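Local coordinates for nitrogen regulatory protein P-II (Thiomonas arsenitoxydans, PDB 5D4P), which is a member of the P-II family that binds ADP and AMP and probably acts as a regulator of enzyme activity, at residues K10-I15 against A68-E73; Y36-N41 against A62-I67. One frame throughout, in Å; residues are numbered along the deposited sequence.

Interaction 1 of 2, residues K10-I15 against A68-E73. With ADP (adenosine-5'-diphosphate), chain D.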
# COMPACT_ATOMS: atom_id res chain seq x y z
N LYS C 10 -6.47 9.84 8.41
CA LYS C 10 -5.25 9.89 7.61
C LYS C 10 -4.59 8.52 7.64
O LYS C 10 -4.77 7.77 8.59
CB LYS C 10 -4.28 10.96 8.12
CG LYS C 10 -4.84 12.37 8.19
CD LYS C 10 -4.74 13.10 6.86
CE LYS C 10 -5.29 14.51 7.00
NZ LYS C 10 -5.37 15.20 5.68
N LYS C 11 -3.83 8.20 6.61
CA LYS C 11 -3.04 6.98 6.65
C LYS C 11 -1.59 7.33 6.36
O LYS C 11 -1.28 7.91 5.32
CB LYS C 11 -3.55 5.96 5.65
CG LYS C 11 -3.06 4.56 5.91
CD LYS C 11 -3.27 3.62 4.74
CE LYS C 11 -2.24 3.88 3.66
NZ LYS C 11 -2.30 2.85 2.58
N LEU C 12 -0.71 6.98 7.29
CA LEU C 12 0.72 7.21 7.11
C LEU C 12 1.39 5.96 6.56
O LEU C 12 1.17 4.86 7.08
CB LEU C 12 1.38 7.61 8.43
CG LEU C 12 1.44 9.08 8.84
CD1 LEU C 12 0.09 9.73 8.68
CD2 LEU C 12 1.99 9.27 10.26
N GLU C 13 2.21 6.13 5.53
CA GLU C 13 3.13 5.08 5.09
C GLU C 13 4.56 5.52 5.39
O GLU C 13 5.02 6.54 4.86
CB GLU C 13 2.97 4.77 3.59
CG GLU C 13 1.61 4.15 3.22
CD GLU C 13 1.45 3.88 1.74
OE1 GLU C 13 2.29 4.37 0.95
OE2 GLU C 13 0.47 3.20 1.37
N ILE C 14 5.24 4.77 6.25
CA ILE C 14 6.56 5.14 6.73
C ILE C 14 7.59 4.13 6.25
O ILE C 14 7.58 2.98 6.68
CB ILE C 14 6.60 5.24 8.26
CG1 ILE C 14 5.51 6.20 8.75
CG2 ILE C 14 7.98 5.69 8.76
CD1 ILE C 14 5.04 5.92 10.20
N ILE C 15 8.45 4.55 5.33
CA ILE C 15 9.45 3.63 4.80
C ILE C 15 10.85 3.93 5.40
O ILE C 15 11.36 5.06 5.32
CB ILE C 15 9.50 3.71 3.26
CG1 ILE C 15 8.14 3.33 2.66
CG2 ILE C 15 10.57 2.81 2.70
CD1 ILE C 15 7.96 3.78 1.22
N ALA C 68 0.18 3.22 9.24
CA ALA C 68 -0.52 3.62 10.45
C ALA C 68 -1.67 4.55 10.15
O ALA C 68 -1.47 5.65 9.63
CB ALA C 68 0.44 4.26 11.45
N ALA C 69 -2.89 4.09 10.44
CA ALA C 69 -4.07 4.94 10.29
C ALA C 69 -4.28 5.75 11.56
O ALA C 69 -4.39 5.18 12.65
CB ALA C 69 -5.29 4.10 9.96
N VAL C 70 -4.33 7.07 11.43
CA VAL C 70 -4.40 7.94 12.60
C VAL C 70 -5.34 9.12 12.40
O VAL C 70 -5.48 9.61 11.28
CB VAL C 70 -2.99 8.48 12.96
CG1 VAL C 70 -2.01 7.33 13.01
CG2 VAL C 70 -2.53 9.51 11.93
N PRO C 71 -5.97 9.58 13.48
CA PRO C 71 -6.81 10.78 13.40
C PRO C 71 -6.03 12.03 12.97
O PRO C 71 -4.81 12.12 13.17
CB PRO C 71 -7.38 10.93 14.82
CG PRO C 71 -6.59 10.01 15.69
CD PRO C 71 -6.03 8.93 14.80
N GLU C 72 -6.74 12.96 12.34
CA GLU C 72 -6.13 14.16 11.81
C GLU C 72 -5.27 14.87 12.84
O GLU C 72 -4.18 15.33 12.52
CB GLU C 72 -7.19 15.14 11.32
CG GLU C 72 -6.59 16.47 10.87
CD GLU C 72 -6.40 16.57 9.38
OE1 GLU C 72 -7.42 16.55 8.65
OE2 GLU C 72 -5.25 16.68 8.95
N GLU C 73 -5.77 14.94 14.07
CA GLU C 73 -5.09 15.68 15.11
C GLU C 73 -3.71 15.10 15.43
O GLU C 73 -2.85 15.82 15.92
CB GLU C 73 -5.97 15.77 16.37
CG GLU C 73 -6.55 14.46 16.90
CD GLU C 73 -7.91 14.10 16.26
OE1 GLU C 73 -8.11 14.35 15.04
OE2 GLU C 73 -8.80 13.60 17.00
PB ADP D . -6.96 -6.96 18.19
O1B ADP D . -5.55 -7.25 18.62
O2B ADP D . -7.87 -8.16 18.15
O3B ADP D . -7.59 -5.77 18.88
PA ADP D . -7.26 -5.26 15.86
O1A ADP D . -7.27 -4.06 16.78
O2A ADP D . -8.48 -5.58 15.03
O3A ADP D . -6.76 -6.59 16.63
O5' ADP D . -6.08 -5.04 14.77
C5' ADP D . -5.79 -6.11 13.87
C4' ADP D . -4.64 -5.74 12.94
O4' ADP D . -5.08 -4.71 12.06
C3' ADP D . -3.43 -5.16 13.65
O3' ADP D . -2.50 -6.16 14.02
C2' ADP D . -2.84 -4.23 12.60
O2' ADP D . -2.00 -4.98 11.73
C1' ADP D . -4.05 -3.77 11.81
N9 ADP D . -4.42 -2.46 12.38
C8 ADP D . -5.22 -2.22 13.44
N7 ADP D . -5.31 -0.90 13.70
C5 ADP D . -4.54 -0.27 12.79
C6 ADP D . -4.17 1.12 12.47
N6 ADP D . -4.66 2.16 13.20
N1 ADP D . -3.33 1.32 11.43
C2 ADP D . -2.83 0.31 10.69
N3 ADP D . -3.11 -0.98 10.92
C4 ADP D . -3.95 -1.31 11.93
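The adenine end of the nucleotide site is met by one strand of an antiparallel pair in which Lys10, Lys11 and Leu12 face Val70, Ala69 and Ala68. Two hydrogen-bonded pairs flank a non-hydrogen-bonded one: Leu12 N reaches Ala68 O at 2.8 Å, and Val70 N meets Lys10 O at 3.0 Å. At the middle pair, Lys11 with Ala69, the polar backbone atoms of Ala69 turn outward from strand 7-17, and ADP takes them up. Ala69 N donates almost straight (176°) to ADP N1 at 3.0 Å, while ADP N6 donates to Ala69 O at 3.1 Å. Side chains sort by face. Leu12 CD1 comes across Val70 CG2 at about a right angle, 4.2 Å away, on the side covered by helix 72-88. Lys11 lies on the other side, where its NZ joins Glu13 of its own strand and Glu13 of the second subunit. At the exposed start of the helix, a bend at chi2 (-84°) swings the Lys10 chain toward Glu72, giving a long, secondary salt bridge of 3.6 Å from NZ to OE2; the amine's main partner is Asp97. With only a methyl group at Lys10, as in an alanine, Glu72 and Asp97 would probably each lose their cationic partner. Because main-chain atoms read the N1/N6 edge of adenine, its recognition probably depends more on the course of the strand than on the Ala69 side chain.

Interaction 2 of 2, residues Y36-N41 against A62-I67; sequences YTIVGN and ALIMII. With ADP (adenosine-5'-diphosphate), chain D.
Thr37 and Ile67 form the nucleotide end of a densely packed antiparallel pairing, their backbones joined both ways, with Ile67 N to Thr37 O at 2.7 Å. Val39 and Met65 repeat the pattern two residues on. On their face Val39 CG2 touches two partners, Ile67 CD1 at 3.8 Å and Met65 CE at 4.0 Å; the Met65 chain runs alongside Val39 and bends at chi3 (62°), which brings its methyl in. This side looks into the trimer, toward Val39 and Ile67 of the third subunit. On the reverse face Ile38 and Ile66 lie side by side, CG1 to CG1 at 4.1 Å, beneath helix 21-31. Thr37 OG1, set beside its own backbone N (chi1 -57°), donates to ADP N3 and accepts from ADP O2', 2.8 Å in each case. Unlike this buried part, the far end (Gly40, Asn41, Ala62) is looser and partly exposed: Gly40 CA lies 4.1 Å from Ile64 CG2, and the poorly ordered Asn41 directs its CB away from strand 63-70, its ND2 bonded to His54 O. Such central pairing, with helices covering one face and subunits packed on the other, is typical of the ferredoxin-like double beta-alpha-beta fold of P-II trimers, whose nucleotide sites lie between subunits.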
# COMPACT_ATOMS: atom_id res chain seq x y z
N TYR C 36 -0.97 -0.43 14.13
CA TYR C 36 -0.13 -0.26 12.94
C TYR C 36 0.20 -1.62 12.32
O TYR C 36 0.12 -2.66 12.98
CB TYR C 36 1.18 0.51 13.27
CG TYR C 36 2.08 -0.13 14.32
CD1 TYR C 36 2.89 -1.20 13.99
CD2 TYR C 36 2.12 0.34 15.62
CE1 TYR C 36 3.74 -1.79 14.94
CE2 TYR C 36 2.96 -0.25 16.59
CZ TYR C 36 3.76 -1.32 16.23
OH TYR C 36 4.58 -1.93 17.14
N THR C 37 0.58 -1.57 11.04
CA THR C 37 0.86 -2.74 10.22
C THR C 37 2.24 -2.60 9.58
O THR C 37 2.60 -1.53 9.10
CB THR C 37 -0.24 -2.93 9.13
OG1 THR C 37 -1.49 -3.01 9.78
CG2 THR C 37 -0.02 -4.18 8.30
N ILE C 38 3.03 -3.67 9.61
CA ILE C 38 4.38 -3.58 9.06
C ILE C 38 4.53 -4.51 7.88
O ILE C 38 4.22 -5.69 7.99
CB ILE C 38 5.45 -3.88 10.14
CG1 ILE C 38 5.25 -2.93 11.33
CG2 ILE C 38 6.84 -3.75 9.55
CD1 ILE C 38 6.24 -3.08 12.45
N VAL C 39 4.94 -3.94 6.75
CA VAL C 39 5.25 -4.72 5.54
C VAL C 39 6.78 -4.90 5.43
O VAL C 39 7.52 -3.92 5.28
CB VAL C 39 4.74 -4.03 4.27
CG1 VAL C 39 4.99 -4.92 3.06
CG2 VAL C 39 3.25 -3.68 4.40
N GLY C 40 7.26 -6.13 5.51
CA GLY C 40 8.70 -6.35 5.50
C GLY C 40 9.27 -6.80 4.17
O GLY C 40 8.53 -7.02 3.20
N ASN C 41 10.59 -6.96 4.14
CA ASN C 41 11.31 -7.48 2.98
C ASN C 41 11.02 -6.67 1.72
O ASN C 41 10.53 -7.18 0.72
CB ASN C 41 10.98 -8.95 2.74
CG ASN C 41 11.90 -9.59 1.72
OD1 ASN C 41 13.10 -9.31 1.71
ND2 ASN C 41 11.34 -10.43 0.85
N ALA C 62 16.91 -5.24 6.71
CA ALA C 62 15.86 -5.09 5.74
C ALA C 62 15.34 -3.65 5.65
O ALA C 62 15.56 -2.81 6.51
CB ALA C 62 14.71 -6.04 6.07
N LEU C 63 14.62 -3.41 4.57
CA LEU C 63 13.84 -2.20 4.43
C LEU C 63 12.41 -2.60 4.77
O LEU C 63 11.94 -3.65 4.32
CB LEU C 63 13.95 -1.65 3.01
CG LEU C 63 13.34 -0.28 2.77
CD1 LEU C 63 14.15 0.78 3.46
CD2 LEU C 63 13.22 -0.02 1.25
N ILE C 64 11.72 -1.77 5.55
CA ILE C 64 10.32 -2.05 5.89
C ILE C 64 9.44 -0.84 5.66
O ILE C 64 9.93 0.27 5.51
CB ILE C 64 10.16 -2.48 7.36
CG1 ILE C 64 10.44 -1.29 8.29
CG2 ILE C 64 11.04 -3.70 7.67
CD1 ILE C 64 10.21 -1.58 9.76
N MET C 65 8.13 -1.09 5.61
CA MET C 65 7.14 -0.01 5.59
C MET C 65 6.11 -0.17 6.73
O MET C 65 5.49 -1.22 6.89
CB MET C 65 6.42 0.06 4.23
CG MET C 65 5.32 1.14 4.17
SD MET C 65 4.54 1.37 2.54
CE MET C 65 3.85 -0.25 2.34
N ILE C 66 5.97 0.87 7.53
CA ILE C 66 5.00 0.89 8.61
C ILE C 66 3.76 1.68 8.20
O ILE C 66 3.86 2.88 7.93
CB ILE C 66 5.60 1.51 9.88
CG1 ILE C 66 6.83 0.71 10.33
CG2 ILE C 66 4.55 1.60 10.99
CD1 ILE C 66 7.64 1.40 11.38
N ILE C 67 2.61 1.01 8.17
CA ILE C 67 1.33 1.63 7.81
C ILE C 67 0.54 1.95 9.06
O ILE C 67 0.25 1.05 9.86
CB ILE C 67 0.46 0.70 6.93
CG1 ILE C 67 1.25 0.21 5.72
CG2 ILE C 67 -0.85 1.40 6.55
CD1 ILE C 67 0.67 -1.03 5.08
PB ADP D . -6.96 -6.96 18.19
O1B ADP D . -5.55 -7.25 18.62
O2B ADP D . -7.87 -8.16 18.15
O3B ADP D . -7.59 -5.77 18.88
PA ADP D . -7.26 -5.26 15.86
O1A ADP D . -7.27 -4.06 16.78
O2A ADP D . -8.48 -5.58 15.03
O3A ADP D . -6.76 -6.59 16.63
O5' ADP D . -6.08 -5.04 14.77
C5' ADP D . -5.79 -6.11 13.87
C4' ADP D . -4.64 -5.74 12.94
O4' ADP D . -5.08 -4.71 12.06
C3' ADP D . -3.43 -5.16 13.65
O3' ADP D . -2.50 -6.16 14.02
C2' ADP D . -2.84 -4.23 12.60
O2' ADP D . -2.00 -4.98 11.73
C1' ADP D . -4.05 -3.77 11.81
N9 ADP D . -4.42 -2.46 12.38
C8 ADP D . -5.22 -2.22 13.44
N7 ADP D . -5.31 -0.90 13.70
C5 ADP D . -4.54 -0.27 12.79
C6 ADP D . -4.17 1.12 12.47
N6 ADP D . -4.66 2.16 13.20
N1 ADP D . -3.33 1.32 11.43
C2 ADP D . -2.83 0.31 10.69
N3 ADP D . -3.11 -0.98 10.92
C4 ADP D . -3.95 -1.31 11.93

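Strand 63-70 belongs to both contacts: its first part pairs with strand 36-45 in interaction 2, its last with strand 7-17 in interaction 1. The centres are about 14 Å apart, yet the two join directly, Ile14 O lying 2.8 Å from Ile66 N in a probable hydrogen bond. Both are largely buried, but interaction 1 ends in an exposed ion pair at a helix start, whereas the side-chain packing of interaction 2 is mainly aliphatic and ends at a poorly ordered asparagine. They divide the work on one ADP: interaction 1 meets the base through main-chain atoms, interaction 2 meets base and ribose through a hydroxyl. Neighbouring strands of one sheet thus build different parts of a single site.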